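Local coordinates for replication protein B (Plasmid RSF1010, PDB 3H20), which is the primase of the plasmid, probably laying down short primers from nucleoside triphosphates on single-stranded DNA for leading-strand replication, at residues V98-S101 against Y105-W108. Numbering follows the deposited sequence.
Sequences VETS and YQAW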
# COMPACT_ATOMS: atom_id res chain seq x y z
N VAL A 98 -16.13 12.41 -16.26
CA VAL A 98 -15.20 12.80 -17.31
C VAL A 98 -15.02 11.63 -18.29
O VAL A 98 -14.74 10.49 -17.88
CB VAL A 98 -13.84 13.26 -16.70
CG1 VAL A 98 -12.75 13.36 -17.77
CG2 VAL A 98 -14.00 14.62 -15.96
N GLU A 99 -15.20 11.90 -19.58
CA GLU A 99 -14.92 10.91 -20.63
C GLU A 99 -13.46 11.08 -21.06
O GLU A 99 -13.09 12.10 -21.62
CB GLU A 99 -15.87 11.09 -21.81
CG GLU A 99 -15.81 9.96 -22.88
CD GLU A 99 -17.02 9.96 -23.82
OE1 GLU A 99 -17.73 10.99 -23.89
OE2 GLU A 99 -17.26 8.93 -24.51
N THR A 100 -12.65 10.07 -20.78
CA THR A 100 -11.20 10.14 -21.00
C THR A 100 -10.81 9.74 -22.42
O THR A 100 -9.81 10.24 -22.97
CB THR A 100 -10.45 9.25 -19.99
OG1 THR A 100 -10.94 7.91 -20.08
CG2 THR A 100 -10.66 9.76 -18.57
N SER A 101 -11.58 8.82 -22.98
CA SER A 101 -11.51 8.41 -24.37
C SER A 101 -12.91 7.87 -24.70
O SER A 101 -13.70 7.63 -23.78
CB SER A 101 -10.41 7.35 -24.60
OG SER A 101 -10.62 6.21 -23.79
N TYR A 105 -14.88 6.21 -19.11
CA TYR A 105 -15.20 7.28 -18.15
C TYR A 105 -14.49 7.19 -16.80
O TYR A 105 -14.09 6.10 -16.35
CB TYR A 105 -16.72 7.35 -17.89
CG TYR A 105 -17.57 7.48 -19.14
CD1 TYR A 105 -17.89 8.73 -19.67
CD2 TYR A 105 -18.07 6.35 -19.78
CE1 TYR A 105 -18.67 8.86 -20.82
CE2 TYR A 105 -18.85 6.46 -20.94
CZ TYR A 105 -19.14 7.72 -21.45
OH TYR A 105 -19.91 7.84 -22.58
N GLN A 106 -14.34 8.35 -16.18
CA GLN A 106 -13.95 8.50 -14.78
C GLN A 106 -15.08 9.20 -14.04
O GLN A 106 -15.74 10.10 -14.59
CB GLN A 106 -12.70 9.40 -14.66
CG GLN A 106 -11.43 8.68 -15.00
CD GLN A 106 -10.20 9.57 -14.99
OE1 GLN A 106 -10.30 10.80 -14.93
NE2 GLN A 106 -9.04 8.95 -15.06
N ALA A 107 -15.31 8.81 -12.79
CA ALA A 107 -16.25 9.54 -11.93
C ALA A 107 -15.57 9.96 -10.63
O ALA A 107 -14.76 9.20 -10.08
CB ALA A 107 -17.49 8.67 -11.64
N TRP A 108 -15.88 11.15 -10.14
CA TRP A 108 -15.53 11.55 -8.79
C TRP A 108 -16.82 11.48 -7.97
O TRP A 108 -17.82 12.10 -8.34
CB TRP A 108 -14.97 12.98 -8.74
CG TRP A 108 -13.62 13.18 -9.44
CD1 TRP A 108 -13.42 13.49 -10.75
CD2 TRP A 108 -12.32 13.11 -8.84
NE1 TRP A 108 -12.07 13.60 -11.02
CE2 TRP A 108 -11.37 13.39 -9.86
CE3 TRP A 108 -11.86 12.85 -7.55
CZ2 TRP A 108 -9.99 13.41 -9.62
CZ3 TRP A 108 -10.48 12.85 -7.31
CH2 TRP A 108 -9.57 13.13 -8.35
O HOH W 1 -11.42 6.15 -17.85
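V98 and Q106 form an antiparallel hydrogen-bonded pair, V98 N reaching Q106 O at 2.9 Å and Q106 N reaching V98 O at 2.8 Å, both bonds nearly straight; Y105 CA adds a CA-H...O contact to the same V98 oxygen. One step on, E99 and Y105 make a non-hydrogen-bonded pair whose side chains run alongside each other in the same direction. CG of E99 stands anti to its backbone N (chi1 -171°) and the chain stays extended, bringing its methylenes and carboxylate obliquely against CD1 and CE1 of Y105, with E99 CD 3.6 Å from Y105 CE1 and the carboxylate plane 29° from that of the ring. Glutamate suits this place because its aliphatic stem can pack on the tyrosine while its charged end reaches further: OE1 forms a salt bridge with R169 on the neighbouring strand 167-170, and OE2 accepts a bond from the backbone N of K103. With an alanine in its place, R169 would probably lose this acidic partner, K103 N its acceptor, and the tyrosine ring the chain packed beside it. Tyrosine offers a broad ring that touches both E99 and L84 of helix 81-89. The two segments belong to a beta hairpin, strands 96-99 and 104-110, the central pair of a four-stranded antiparallel sheet in the N-terminal primase domain. At T100 the chain turns a corner beside the bound diphosphate. The T100 and Q106 side chains cross at about a right angle, setting the methyl CG2 of T100 3.6 Å from Q106 CD. Glutamine suits this buried place because its amide uses both ends: NE2 donates to D77 OD1, and OE1 accepts a hydrogen bond from the backbone N of R145, a diphosphate-pocket residue. Threonine supplies both that methyl and a hydroxyl, OG1, 2.9 Å from a water that donates weakly to Y105 O.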